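Local coordinates for protein Dye type peroxidase A (Streptomyces lividans 1326, PDB 6GZW) that probably uses haem and hydrogen peroxide to oxidise dyes and other substrates, as a dye-decolourising (DyP-type) peroxidase, at residues A[20-32]-A[296-308]. Residues are numbered along the deposited sequence; the frame is centred on the assembly and turned at random. Where two conformers were deposited one is given.
With HEM (protoporphyrin IX containing Fe), chain C.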
loop_
_atom_site.group_PDB
_atom_site.type_symbol
_atom_site.label_atom_id
_atom_site.label_comp_id
_atom_site.label_asym_id
_atom_site.label_seq_id
_atom_site.Cartn_x
_atom_site.Cartn_y
_atom_site.Cartn_z
ATOM N N PRO A 20 -21.492 -5.384 3.399
ATOM C CA PRO A 20 -20.371 -4.786 4.131
ATOM C C PRO A 20 -19.597 -3.774 3.255
ATOM O O PRO A 20 -19.755 -3.738 2.035
ATOM C CB PRO A 20 -19.495 -6.005 4.457
ATOM C CG PRO A 20 -19.690 -6.874 3.283
ATOM C CD PRO A 20 -21.147 -6.747 2.922
ATOM N N GLY A 21 -18.824 -2.903 3.889
ATOM C CA GLY A 21 -18.040 -1.898 3.177
ATOM C C GLY A 21 -18.716 -0.553 2.938
ATOM O O GLY A 21 -18.245 0.227 2.113
ATOM N N ILE A 22 -19.838 -0.305 3.625
ATOM C CA ILE A 22 -20.574 0.930 3.512
ATOM C C ILE A 22 -20.502 1.648 4.845
ATOM O O ILE A 22 -20.007 2.790 4.913
ATOM C CB ILE A 22 -22.026 0.693 3.049
ATOM C CG1 ILE A 22 -22.041 -0.082 1.727
ATOM C CG2 ILE A 22 -22.762 2.021 2.853
ATOM C CD1 ILE A 22 -23.420 -0.497 1.257
ATOM N N THR A 23 -21.010 1.008 5.896
ATOM C CA THR A 23 -20.948 1.543 7.275
ATOM C C THR A 23 -19.799 0.987 8.084
ATOM O O THR A 23 -19.512 1.475 9.160
ATOM C CB THR A 23 -22.255 1.234 8.066
ATOM O OG1 THR A 23 -22.511 -0.178 8.103
ATOM C CG2 THR A 23 -23.401 1.958 7.447
ATOM N N THR A 24 -19.141 -0.057 7.557
ATOM C CA THR A 24 -17.961 -0.621 8.153
ATOM C C THR A 24 -16.913 0.460 8.431
ATOM O O THR A 24 -16.748 1.352 7.601
ATOM C CB THR A 24 -17.320 -1.609 7.167
ATOM O OG1 THR A 24 -18.322 -2.483 6.683
ATOM C CG2 THR A 24 -16.208 -2.408 7.819
ATOM N N PRO A 25 -16.190 0.350 9.557
ATOM C CA PRO A 25 -15.113 1.285 9.800
ATOM C C PRO A 25 -14.090 1.267 8.690
ATOM O O PRO A 25 -13.939 0.267 7.971
ATOM C CB PRO A 25 -14.481 0.775 11.080
ATOM C CG PRO A 25 -15.589 0.094 11.792
ATOM C CD PRO A 25 -16.320 -0.593 10.682
ATOM N N MET A 26 -13.352 2.364 8.607
ATOM C CA MET A 26 -12.226 2.501 7.708
ATOM C C MET A 26 -11.206 1.388 7.875
ATOM O O MET A 26 -10.943 0.940 8.993
ATOM C CB MET A 26 -11.557 3.834 7.987
ATOM C CG MET A 26 -12.466 5.011 7.658
ATOM S SD MET A 26 -12.287 5.639 5.969
ATOM C CE MET A 26 -12.890 4.363 4.964
ATOM N N GLN A 27 -10.640 0.950 6.752
ATOM C CA GLN A 27 -9.613 -0.102 6.746
ATOM C C GLN A 27 -8.294 0.452 6.220
ATOM O O GLN A 27 -8.290 1.374 5.392
ATOM C CB GLN A 27 -10.082 -1.229 5.835
ATOM C CG GLN A 27 -11.328 -1.981 6.334
ATOM C CD GLN A 27 -12.201 -2.418 5.209
ATOM O OE1 GLN A 27 -12.373 -1.683 4.221
ATOM N NE2 GLN A 27 -12.800 -3.611 5.342
ATOM N N ALA A 28 -7.192 -0.149 6.660
ATOM C CA ALA A 28 -5.851 0.326 6.322
ATOM C C ALA A 28 -5.467 0.094 4.856
ATOM O O ALA A 28 -4.633 0.818 4.335
ATOM C CB ALA A 28 -4.819 -0.315 7.209
ATOM N N ARG A 29 -6.063 -0.905 4.208
ATOM C CA ARG A 29 -5.692 -1.291 2.860
ATOM C C ARG A 29 -6.935 -1.457 2.014
ATOM O O ARG A 29 -7.884 -2.072 2.466
ATOM C CB ARG A 29 -4.914 -2.601 2.916
ATOM C CG ARG A 29 -4.426 -3.112 1.586
ATOM C CD ARG A 29 -3.704 -2.041 0.814
ATOM N NE ARG A 29 -2.759 -2.624 -0.105
ATOM C CZ ARG A 29 -2.061 -1.952 -0.993
ATOM N NH1 ARG A 29 -2.192 -0.632 -1.114
ATOM N NH2 ARG A 29 -1.217 -2.602 -1.766
ATOM N N GLY A 30 -6.927 -0.874 0.809
ATOM C CA GLY A 30 -8.021 -0.964 -0.160
ATOM C C GLY A 30 -7.549 -1.351 -1.555
ATOM O O GLY A 30 -6.465 -0.983 -2.002
ATOM N N HIS A 31 -8.379 -2.130 -2.243
ATOM C CA HIS A 31 -8.242 -2.347 -3.670
ATOM C C HIS A 31 -9.632 -2.148 -4.287
ATOM O O HIS A 31 -10.581 -2.828 -3.875
ATOM C CB HIS A 31 -7.756 -3.760 -3.984
ATOM C CG HIS A 31 -6.454 -4.146 -3.341
ATOM N ND1 HIS A 31 -5.234 -3.616 -3.711
ATOM C CD2 HIS A 31 -6.191 -5.038 -2.356
ATOM C CE1 HIS A 31 -4.277 -4.178 -2.983
ATOM N NE2 HIS A 31 -4.826 -5.065 -2.170
ATOM N N LEU A 32 -9.737 -1.240 -5.242
ATOM C CA LEU A 32 -10.962 -1.060 -6.023
ATOM C C LEU A 32 -10.697 -1.642 -7.399
ATOM O O LEU A 32 -9.629 -1.414 -7.954
ATOM C CB LEU A 32 -11.322 0.402 -6.178
ATOM C CG LEU A 32 -11.409 1.272 -4.918
ATOM C CD1 LEU A 32 -11.929 2.673 -5.221
ATOM C CD2 LEU A 32 -12.252 0.613 -3.834
ATOM N N GLY A 296 -30.501 19.549 1.727
ATOM C CA GLY A 296 -30.579 18.249 2.362
ATOM C C GLY A 296 -29.741 17.157 1.676
ATOM O O GLY A 296 -29.695 16.048 2.180
ATOM N N ALA A 297 -29.085 17.468 0.555
ATOM C CA ALA A 297 -28.192 16.494 -0.109
ATOM C C ALA A 297 -27.083 16.009 0.840
ATOM O O ALA A 297 -26.479 16.814 1.568
ATOM C CB ALA A 297 -27.606 17.094 -1.356
ATOM N N ALA A 298 -26.865 14.693 0.869
ATOM C CA ALA A 298 -25.999 14.089 1.869
ATOM C C ALA A 298 -25.457 12.790 1.340
ATOM O O ALA A 298 -26.006 12.211 0.406
ATOM C CB ALA A 298 -26.760 13.835 3.169
ATOM N N MET A 299 -24.346 12.369 1.934
ATOM C CA MET A 299 -23.700 11.123 1.530
ATOM C C MET A 299 -22.831 10.631 2.670
ATOM O O MET A 299 -22.355 11.414 3.463
ATOM C CB MET A 299 -22.856 11.360 0.266
ATOM C CG MET A 299 -21.611 12.228 0.490
ATOM S SD MET A 299 -21.076 13.121 -0.968
ATOM C CE MET A 299 -22.360 14.362 -0.941
ATOM N N VAL A 300 -22.600 9.318 2.716
ATOM C CA VAL A 300 -21.530 8.737 3.536
ATOM C C VAL A 300 -20.261 8.756 2.690
ATOM O O VAL A 300 -20.302 8.501 1.488
ATOM C CB VAL A 300 -21.887 7.329 4.036
ATOM C CG1 VAL A 300 -20.654 6.503 4.407
ATOM C CG2 VAL A 300 -22.823 7.431 5.244
ATOM N N ARG A 301 -19.175 9.178 3.317
ATOM C CA ARG A 301 -17.846 9.198 2.696
ATOM C C ARG A 301 -16.985 8.144 3.383
ATOM O O ARG A 301 -16.932 8.083 4.599
ATOM C CB ARG A 301 -17.223 10.587 2.850
ATOM C CG ARG A 301 -17.940 11.638 2.012
ATOM C CD ARG A 301 -17.448 13.046 2.288
ATOM N NE ARG A 301 -17.765 13.395 3.671
ATOM C CZ ARG A 301 -16.913 13.807 4.608
ATOM N NH1 ARG A 301 -15.601 13.961 4.384
ATOM N NH2 ARG A 301 -17.400 14.095 5.814
ATOM N N ARG A 302 -16.319 7.303 2.595
ATOM C CA ARG A 302 -15.562 6.196 3.146
ATOM C C ARG A 302 -14.411 5.893 2.171
ATOM O O ARG A 302 -14.445 4.911 1.429
ATOM C CB ARG A 302 -16.477 4.980 3.353
ATOM C CG ARG A 302 -15.897 3.835 4.125
ATOM C CD ARG A 302 -16.846 2.649 4.261
ATOM N NE ARG A 302 -16.140 1.566 4.909
ATOM C CZ ARG A 302 -15.327 0.712 4.300
ATOM N NH1 ARG A 302 -15.107 0.775 2.986
ATOM N NH2 ARG A 302 -14.730 -0.222 5.028
ATOM N N PRO A 303 -13.377 6.760 2.188
ATOM C CA PRO A 303 -12.316 6.774 1.177
ATOM C C PRO A 303 -11.120 5.908 1.510
ATOM O O PRO A 303 -11.010 5.390 2.625
ATOM C CB PRO A 303 -11.874 8.257 1.206
ATOM C CG PRO A 303 -11.981 8.603 2.660
ATOM C CD PRO A 303 -13.273 7.946 3.078
ATOM N N PHE A 304 -10.227 5.832 0.549
ATOM C CA PHE A 304 -8.852 5.451 0.771
ATOM C C PHE A 304 -7.956 6.521 0.162
ATOM O O PHE A 304 -8.316 7.137 -0.849
ATOM C CB PHE A 304 -8.540 4.116 0.092
ATOM C CG PHE A 304 -9.367 2.960 0.587
ATOM C CD1 PHE A 304 -10.591 2.689 0.014
ATOM C CD2 PHE A 304 -8.908 2.134 1.601
ATOM C CE1 PHE A 304 -11.357 1.631 0.453
ATOM C CE2 PHE A 304 -9.661 1.044 2.028
ATOM C CZ PHE A 304 -10.899 0.818 1.460
ATOM N N SER A 305 -6.770 6.706 0.732
ATOM C CA SER A 305 -5.769 7.572 0.103
ATOM C C SER A 305 -4.958 6.720 -0.904
ATOM O O SER A 305 -5.007 5.487 -0.852
ATOM C CB SER A 305 -4.860 8.222 1.157
ATOM O OG SER A 305 -5.609 9.129 1.963
ATOM N N TYR A 306 -4.337 7.370 -1.891
ATOM C CA TYR A 306 -3.484 6.669 -2.860
ATOM C C TYR A 306 -2.218 7.416 -3.150
ATOM O O TYR A 306 -2.127 8.656 -3.017
ATOM C CB TYR A 306 -4.240 6.324 -4.154
ATOM C CG TYR A 306 -4.509 7.490 -5.118
ATOM C CD1 TYR A 306 -3.611 7.827 -6.129
ATOM C CD2 TYR A 306 -5.673 8.237 -5.030
ATOM C CE1 TYR A 306 -3.854 8.877 -7.015
ATOM C CE2 TYR A 306 -5.926 9.292 -5.926
ATOM C CZ TYR A 306 -5.044 9.588 -6.925
ATOM O OH TYR A 306 -5.308 10.619 -7.809
ATOM N N HIS A 307 -1.224 6.637 -3.505
ATOM C CA HIS A 307 0.031 7.115 -4.041
ATOM C C HIS A 307 0.619 6.045 -4.943
ATOM O O HIS A 307 0.949 4.971 -4.463
ATOM C CB HIS A 307 1.001 7.420 -2.949
ATOM C CG HIS A 307 2.361 7.716 -3.479
ATOM N ND1 HIS A 307 2.629 8.841 -4.230
ATOM C CD2 HIS A 307 3.508 6.994 -3.444
ATOM C CE1 HIS A 307 3.893 8.811 -4.607
ATOM N NE2 HIS A 307 4.446 7.704 -4.145
ATOM N N ASP A 308 0.715 6.338 -6.238
ATOM C CA ASP A 308 1.187 5.366 -7.221
ATOM C C ASP A 308 2.555 5.673 -7.795
ATOM O O ASP A 308 3.040 4.963 -8.684
ATOM C CB ASP A 308 0.125 5.184 -8.284
ATOM C CG ASP A 308 -1.044 4.370 -7.768
ATOM O OD1 ASP A 308 -0.859 3.203 -7.348
ATOM O OD2 ASP A 308 -2.170 4.845 -7.805
HETATM C CHA HEM C . -15.989 17.443 4.400
HETATM C CHB HEM C . -11.621 17.186 2.327
HETATM C CHC HEM C . -13.757 16.001 -1.871
HETATM C CHD HEM C . -18.089 16.257 0.207
HETATM C C1A HEM C . -14.632 17.478 4.206
HETATM C C2A HEM C . -13.683 17.859 5.200
HETATM C C3A HEM C . -12.466 17.786 4.605
HETATM C C4A HEM C . -12.658 17.369 3.247
HETATM C CMA HEM C . -11.116 18.053 5.225
HETATM C CAA HEM C . -13.965 18.281 6.636
HETATM C CBA HEM C . -13.989 17.183 7.689
HETATM C CGA HEM C . -15.164 16.280 7.514
HETATM O O1A HEM C . -16.308 16.561 7.962
HETATM O O2A HEM C . -15.024 15.199 6.872
HETATM C C1B HEM C . -11.830 16.810 0.988
HETATM C C2B HEM C . -10.784 16.559 0.053
HETATM C C3B HEM C . -11.346 16.230 -1.140
HETATM C C4B HEM C . -12.822 16.271 -0.902
HETATM C CMB HEM C . -9.318 16.691 0.332
HETATM C CAB HEM C . -10.710 15.796 -2.401
HETATM C CBB HEM C . -9.526 15.212 -2.475
HETATM C C1C HEM C . -15.124 16.011 -1.701
HETATM C C2C HEM C . -16.067 15.729 -2.722
HETATM C C3C HEM C . -17.313 15.820 -2.128
HETATM C C4C HEM C . -17.103 16.123 -0.734
HETATM C CMC HEM C . -15.798 15.431 -4.165
HETATM C CAC HEM C . -18.665 15.690 -2.723
HETATM C CBC HEM C . -19.012 15.861 -4.008
HETATM C C1D HEM C . -17.801 16.546 1.547
HETATM C C2D HEM C . -18.897 16.611 2.531
HETATM C C3D HEM C . -18.324 16.944 3.704
HETATM C C4D HEM C . -16.868 17.075 3.408
HETATM C CMD HEM C . -20.375 16.322 2.288
HETATM C CAD HEM C . -19.052 17.140 5.024
HETATM C CBD HEM C . -19.645 18.546 5.158
HETATM C CGD HEM C . -20.412 18.673 6.438
HETATM O O1D HEM C . -19.860 19.145 7.472
HETATM O O2D HEM C . -21.596 18.282 6.471
HETATM N NA HEM C . -14.006 17.276 2.985
HETATM N NB HEM C . -13.006 16.652 0.367
HETATM N NC HEM C . -15.751 16.303 -0.536
HETATM N ND HEM C . -16.623 16.917 2.080
HETATM FE FE HEM C . -14.878 16.821 1.251
HETATM O O HOH W 1 -13.820 -1.555 1.884
HETATM O O HOH W 2 -14.751 14.882 1.648
#
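R302 NE donates to T24 O at 2.8 Å, a nearly linear bond (N-H...O 172°) lying in the guanidinium plane. NH2 of the same arginine serves two acceptors: P25 O at 3.1 Å, more bent, and Q27 OE1 at 2.9 Å, where the nitrogen sits above the amide plane, the two flat groups being turned 75° apart. A water links Q27 OE1 to R302 NH1, and the Q27 amide is itself fixed because its NE2 donates to S81 O and T83 OG1. With CG anti to the backbone N and the chain extended as far as NE, the R302 head can enter the turn of segment 20-32. A methionine in its place would probably leave the T24 and P25 carbonyls without their NE and NH2 donors and Q27 OE1 without its bond to the guanidinium, so that the turn is less firmly tied down. The contact bridges the two ferredoxin-like halves of the DyP fold: the loop leading into strand 29-37 meets strand 300-310, and segments 29-32 and 304-308 are inclined at 79°. One residue earlier, R301 faces the other way and donates through NH1 and NH2 to haem O2A, while its NH1 also reaches the iron-bound water. Farther from the R302 guanidinium, G30 CA lies over the F304 face, 3.7 Å from the ring centroid, a CH-pi contact, and comes within 3.4 Å of F304 CE2.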